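Arylesterase (Agrobacterium tumefaciens, PDB 3DCI) probably hydrolyses ester bonds as a zinc-binding member of the GDSL-like (SGNH) hydrolase family. Local coordinates at residues Leu109-Glu123 with Gly168-Tyr182. Numbering follows the deposited sequence.
Sequences LGTNDIKPVHGGRAE and GGRDIEQSMRLAPLY. With ACY (acetic acid), chain M.
Residues 109-123 and 168-182 come closest in backbone at Lys115 with Arg170 and at Ala122 with Gln174, and one water joins Ile114 O and Gly120 O to Asp171 N. Arg170 runs extended from CG to NE (chi3 -177°), which carries its guanidinium to Thr111 and Asn112. Arg170 NE donates to Thr111 O at 2.7 Å; this oxygen lies in the guanidinium plane, while the donor sits above the carbonyl plane. Arg170 NH2 reaches Asn112 OD1 at 2.9 Å, nearly along the C=O axis. Lys115 CG lies over one guanidinium face. Gly110, Thr111 and Asn112 belong to the Gly-X-Asn motif, the third conserved block of SGNH hydrolases. Asn112 ND2 donates to Arg73 O and to an acetic acid molecule, probably from the crystallisation liquor. Ser32 N and Gly72 N also bond it, consistent with the family's oxyanion hole, as does His209 NE2, of a probable Ser-His-Asp triad. Ile114 CD1 presses on Ser175 CB at 3.5 Å. Gln174 bends at chi2 (-61°), and its OE1 takes Ala122 N at 3.0 Å, on a lone pair, and also Arg177 NH1. Glu123 OE1 is shared by Arg121 NE and Arg177 NH1, which arrive from opposite faces of the carboxylate. Ala122 CB sits over the Arg177 guanidinium and meets Leu181 CD1 at 3.6 Å. Tyr182 OH donates to Leu109 O at 2.6 Å.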
loop_
_atom_site.group_PDB
_atom_site.type_symbol
_atom_site.label_atom_id
_atom_site.label_comp_id
_atom_site.label_asym_id
_atom_site.label_seq_id
_atom_site.Cartn_x
_atom_site.Cartn_y
_atom_site.Cartn_z
ATOM N N LEU A 109 -2.710 5.605 23.109
ATOM C CA LEU A 109 -2.071 4.557 22.312
ATOM C C LEU A 109 -0.675 4.322 22.839
ATOM O O LEU A 109 -0.115 5.168 23.574
ATOM C CB LEU A 109 -1.984 4.940 20.831
ATOM C CG LEU A 109 -3.278 4.967 20.023
ATOM C CD1 LEU A 109 -3.074 5.642 18.661
ATOM C CD2 LEU A 109 -3.921 3.573 19.860
ATOM N N GLY A 110 -0.120 3.176 22.467
ATOM C CA GLY A 110 1.257 2.804 22.851
ATOM C C GLY A 110 1.392 1.357 23.283
ATOM O O GLY A 110 2.472 0.756 23.147
ATOM N N THR A 111 0.309 0.812 23.849
ATOM C CA THR A 111 0.267 -0.578 24.311
ATOM C C THR A 111 0.617 -1.594 23.219
ATOM O O THR A 111 1.242 -2.600 23.493
ATOM C CB THR A 111 -1.134 -0.882 24.908
ATOM O OG1 THR A 111 -1.399 0.051 25.979
ATOM C CG2 THR A 111 -1.224 -2.319 25.422
ATOM N N ASN A 112 0.189 -1.342 21.991
ATOM C CA ASN A 112 0.521 -2.218 20.863
ATOM C C ASN A 112 1.855 -1.905 20.209
ATOM O O ASN A 112 2.456 -2.782 19.616
ATOM C CB ASN A 112 -0.595 -2.194 19.840
ATOM C CG ASN A 112 -1.863 -2.730 20.411
ATOM O OD1 ASN A 112 -1.857 -3.750 21.094
ATOM N ND2 ASN A 112 -2.939 -2.025 20.202
ATOM N N ASP A 113 2.315 -0.668 20.358
ATOM C CA ASP A 113 3.611 -0.241 19.811
ATOM C C ASP A 113 4.771 -0.887 20.533
ATOM O O ASP A 113 5.879 -0.951 19.993
ATOM C CB ASP A 113 3.766 1.281 19.903
ATOM C CG ASP A 113 2.627 2.030 19.200
ATOM O OD1 ASP A 113 1.462 1.933 19.649
ATOM O OD2 ASP A 113 2.908 2.763 18.247
ATOM N N ILE A 114 4.515 -1.362 21.754
ATOM C CA ILE A 114 5.536 -2.063 22.534
ATOM C C ILE A 114 5.457 -3.591 22.360
ATOM O O ILE A 114 6.206 -4.317 23.008
ATOM C CB ILE A 114 5.528 -1.634 24.041
ATOM C CG1 ILE A 114 4.211 -2.032 24.738
ATOM C CG2 ILE A 114 5.757 -0.114 24.167
ATOM C CD1 ILE A 114 4.243 -1.912 26.269
ATOM N N LYS A 115 4.569 -4.081 21.494
ATOM C CA LYS A 115 4.615 -5.482 21.078
ATOM C C LYS A 115 5.985 -5.739 20.417
ATOM O O LYS A 115 6.552 -4.842 19.791
ATOM C CB LYS A 115 3.518 -5.838 20.066
ATOM C CG LYS A 115 2.058 -5.886 20.548
ATOM C CD LYS A 115 1.123 -6.249 19.362
ATOM C CE LYS A 115 -0.346 -6.366 19.780
ATOM N NZ LYS A 115 -1.359 -6.563 18.656
ATOM N N PRO A 116 6.503 -6.973 20.526
ATOM C CA PRO A 116 7.765 -7.292 19.861
ATOM C C PRO A 116 7.810 -6.954 18.376
ATOM O O PRO A 116 8.844 -6.508 17.894
ATOM C CB PRO A 116 7.888 -8.822 20.032
ATOM C CG PRO A 116 7.125 -9.118 21.293
ATOM C CD PRO A 116 5.965 -8.118 21.281
ATOM N N VAL A 117 6.711 -7.182 17.651
ATOM C CA VAL A 117 6.716 -6.989 16.191
ATOM C C VAL A 117 7.058 -5.535 15.820
ATOM O O VAL A 117 7.655 -5.288 14.772
ATOM C CB VAL A 117 5.384 -7.414 15.533
ATOM C CG1 VAL A 117 4.213 -6.485 15.970
ATOM C CG2 VAL A 117 5.539 -7.448 14.021
ATOM N N HIS A 118 6.695 -4.607 16.713
ATOM C CA HIS A 118 6.938 -3.180 16.513
ATOM C C HIS A 118 8.150 -2.660 17.238
ATOM O O HIS A 118 8.328 -1.456 17.313
ATOM C CB HIS A 118 5.720 -2.391 16.941
ATOM C CG HIS A 118 4.501 -2.811 16.225
ATOM N ND1 HIS A 118 4.485 -2.967 14.862
ATOM C CD2 HIS A 118 3.276 -3.167 16.670
ATOM C CE1 HIS A 118 3.289 -3.382 14.491
ATOM N NE2 HIS A 118 2.539 -3.519 15.572
ATOM N N GLY A 119 8.939 -3.569 17.793
ATOM C CA GLY A 119 10.262 -3.257 18.301
ATOM C C GLY A 119 10.465 -3.552 19.778
ATOM O O GLY A 119 11.581 -3.607 20.243
ATOM N N GLY A 120 9.364 -3.683 20.513
ATOM C CA GLY A 120 9.403 -4.116 21.893
ATOM C C GLY A 120 9.723 -3.024 22.885
ATOM O O GLY A 120 9.844 -3.324 24.062
ATOM N N ARG A 121 9.788 -1.764 22.432
ATOM C CA ARG A 121 10.307 -0.649 23.240
ATOM C C ARG A 121 9.459 0.625 23.142
ATOM O O ARG A 121 8.706 0.808 22.210
ATOM C CB ARG A 121 11.738 -0.322 22.818
ATOM C CG ARG A 121 12.755 -1.410 23.158
ATOM C CD ARG A 121 14.139 -1.012 22.679
ATOM N NE ARG A 121 14.587 0.243 23.293
ATOM C CZ ARG A 121 15.340 0.311 24.403
ATOM N NH1 ARG A 121 15.748 -0.802 25.032
ATOM N NH2 ARG A 121 15.710 1.495 24.895
ATOM N N ALA A 122 9.641 1.517 24.104
ATOM C CA ALA A 122 8.868 2.748 24.198
ATOM C C ALA A 122 9.201 3.776 23.101
ATOM O O ALA A 122 8.337 4.616 22.768
ATOM C CB ALA A 122 9.059 3.365 25.577
ATOM N N GLU A 123 10.424 3.701 22.550
ATOM C CA GLU A 123 10.912 4.661 21.530
ATOM C C GLU A 123 9.935 4.751 20.376
ATOM O O GLU A 123 9.601 5.844 19.916
ATOM C CB GLU A 123 12.295 4.287 20.943
ATOM C CG GLU A 123 13.531 4.683 21.755
ATOM C CD GLU A 123 13.901 3.660 22.844
ATOM O OE1 GLU A 123 13.107 2.711 23.066
ATOM O OE2 GLU A 123 14.978 3.817 23.479
ATOM N N GLY A 168 1.234 -11.094 24.986
ATOM C CA GLY A 168 1.716 -10.547 23.723
ATOM C C GLY A 168 3.191 -10.216 23.700
ATOM O O GLY A 168 3.632 -9.467 22.838
ATOM N N GLY A 169 3.948 -10.769 24.647
ATOM C CA GLY A 169 5.382 -10.537 24.738
ATOM C C GLY A 169 5.786 -9.121 25.135
ATOM O O GLY A 169 6.956 -8.754 24.993
ATOM N N ARG A 170 4.838 -8.334 25.643
ATOM C CA ARG A 170 5.144 -6.962 26.050
ATOM C C ARG A 170 5.980 -6.950 27.332
ATOM O O ARG A 170 5.859 -7.821 28.176
ATOM C CB ARG A 170 3.883 -6.127 26.240
ATOM C CG ARG A 170 2.997 -6.000 24.980
ATOM C CD ARG A 170 1.722 -5.274 25.339
ATOM N NE ARG A 170 0.729 -5.128 24.259
ATOM C CZ ARG A 170 -0.145 -6.062 23.887
ATOM N NH1 ARG A 170 -0.121 -7.281 24.405
ATOM N NH2 ARG A 170 -1.018 -5.790 22.935
ATOM N N ASP A 171 6.814 -5.927 27.453
ATOM C CA ASP A 171 7.729 -5.774 28.554
ATOM C C ASP A 171 7.174 -4.725 29.513
ATOM O O ASP A 171 6.835 -3.625 29.098
ATOM C CB ASP A 171 9.070 -5.331 27.984
ATOM C CG ASP A 171 10.130 -5.140 29.048
ATOM O OD1 ASP A 171 10.996 -6.023 29.201
ATOM O OD2 ASP A 171 10.100 -4.100 29.724
ATOM N N ILE A 172 7.096 -5.066 30.800
ATOM C CA ILE A 172 6.538 -4.168 31.813
ATOM C C ILE A 172 7.331 -2.868 31.900
ATOM O O ILE A 172 6.765 -1.779 31.870
ATOM C CB ILE A 172 6.514 -4.833 33.207
ATOM C CG1 ILE A 172 5.476 -5.953 33.236
ATOM C CG2 ILE A 172 6.182 -3.799 34.306
ATOM C CD1 ILE A 172 5.427 -6.720 34.573
ATOM N N GLU A 173 8.651 -3.006 31.976
ATOM C CA GLU A 173 9.503 -1.839 32.168
ATOM C C GLU A 173 9.404 -0.870 30.989
ATOM O O GLU A 173 9.440 0.346 31.194
ATOM C CB GLU A 173 10.947 -2.238 32.488
ATOM C CG GLU A 173 11.134 -2.686 33.956
ATOM C CD GLU A 173 12.593 -2.791 34.389
ATOM O OE1 GLU A 173 13.473 -2.223 33.706
ATOM O OE2 GLU A 173 12.871 -3.440 35.428
ATOM N N GLN A 174 9.234 -1.384 29.773
ATOM C CA GLN A 174 9.030 -0.503 28.620
ATOM C C GLN A 174 7.685 0.232 28.675
ATOM O O GLN A 174 7.634 1.402 28.354
ATOM C CB GLN A 174 9.148 -1.261 27.302
ATOM C CG GLN A 174 10.570 -1.777 27.043
ATOM C CD GLN A 174 11.591 -0.657 26.950
ATOM O OE1 GLN A 174 11.343 0.368 26.315
ATOM N NE2 GLN A 174 12.741 -0.846 27.579
ATOM N N SER A 175 6.611 -0.463 29.059
ATOM C CA SER A 175 5.298 0.159 29.197
ATOM C C SER A 175 5.315 1.298 30.226
ATOM O O SER A 175 4.566 2.267 30.095
ATOM C CB SER A 175 4.254 -0.877 29.600
ATOM O OG SER A 175 4.489 -1.363 30.912
HETATM N N MSE A 176 6.179 1.160 31.243
HETATM C CA MSE A 176 6.302 2.144 32.316
HETATM C C MSE A 176 7.048 3.398 31.860
HETATM O O MSE A 176 7.027 4.432 32.541
HETATM C CB MSE A 176 7.027 1.527 33.517
HETATM C CG MSE A 176 6.225 0.485 34.300
HETATM SE SE MSE A 176 7.314 -0.222 35.743
HETATM C CE MSE A 176 6.010 -1.363 36.654
ATOM N N ARG A 177 7.717 3.315 30.715
ATOM C CA ARG A 177 8.405 4.459 30.136
ATOM C C ARG A 177 7.459 5.382 29.357
ATOM O O ARG A 177 7.831 6.501 29.005
ATOM C CB ARG A 177 9.533 4.009 29.194
ATOM C CG ARG A 177 10.738 3.303 29.840
ATOM C CD ARG A 177 11.714 2.837 28.728
ATOM N NE ARG A 177 12.374 3.969 28.054
ATOM C CZ ARG A 177 12.934 3.943 26.833
ATOM N NH1 ARG A 177 12.932 2.836 26.081
ATOM N NH2 ARG A 177 13.514 5.046 26.346
ATOM N N LEU A 178 6.253 4.913 29.051
ATOM C CA LEU A 178 5.352 5.687 28.209
ATOM C C LEU A 178 4.915 6.988 28.886
ATOM O O LEU A 178 4.893 8.037 28.238
ATOM C CB LEU A 178 4.134 4.857 27.772
ATOM C CG LEU A 178 4.421 3.678 26.837
ATOM C CD1 LEU A 178 3.144 2.860 26.543
ATOM C CD2 LEU A 178 5.048 4.144 25.528
ATOM N N ALA A 179 4.592 6.938 30.177
ATOM C CA ALA A 179 4.163 8.148 30.905
ATOM C C ALA A 179 5.225 9.271 30.853
ATOM O O ALA A 179 4.951 10.348 30.310
ATOM C CB ALA A 179 3.784 7.828 32.324
ATOM N N PRO A 180 6.441 9.015 31.365
ATOM C CA PRO A 180 7.436 10.089 31.335
ATOM C C PRO A 180 7.843 10.531 29.932
ATOM O O PRO A 180 8.116 11.713 29.741
ATOM C CB PRO A 180 8.636 9.495 32.098
ATOM C CG PRO A 180 8.435 8.035 32.054
ATOM C CD PRO A 180 6.965 7.806 32.028
ATOM N N LEU A 181 7.895 9.614 28.963
ATOM C CA LEU A 181 8.247 10.007 27.596
ATOM C C LEU A 181 7.132 10.834 26.948
ATOM O O LEU A 181 7.407 11.805 26.229
ATOM C CB LEU A 181 8.591 8.786 26.710
ATOM C CG LEU A 181 9.914 8.047 27.007
ATOM C CD1 LEU A 181 10.037 6.772 26.162
ATOM C CD2 LEU A 181 11.136 8.952 26.801
ATOM N N TYR A 182 5.881 10.418 27.159
ATOM C CA TYR A 182 4.731 11.158 26.617
ATOM C C TYR A 182 4.575 12.515 27.285
ATOM O O TYR A 182 4.191 13.481 26.643
ATOM C CB TYR A 182 3.428 10.377 26.800
ATOM C CG TYR A 182 3.158 9.248 25.835
ATOM C CD1 TYR A 182 4.141 8.755 24.977
ATOM C CD2 TYR A 182 1.936 8.612 25.851
ATOM C CE1 TYR A 182 3.873 7.704 24.117
ATOM C CE2 TYR A 182 1.661 7.546 24.992
ATOM C CZ TYR A 182 2.629 7.100 24.142
ATOM O OH TYR A 182 2.327 6.050 23.321
HETATM C C ACY M . -5.165 -3.610 22.337
HETATM O O ACY M . -5.580 -2.954 21.381
HETATM O OXT ACY M . -5.334 -4.843 22.403
HETATM C CH3 ACY M . -4.416 -2.934 23.470
HETATM O O HOH W 1 7.581 -4.386 25.141
#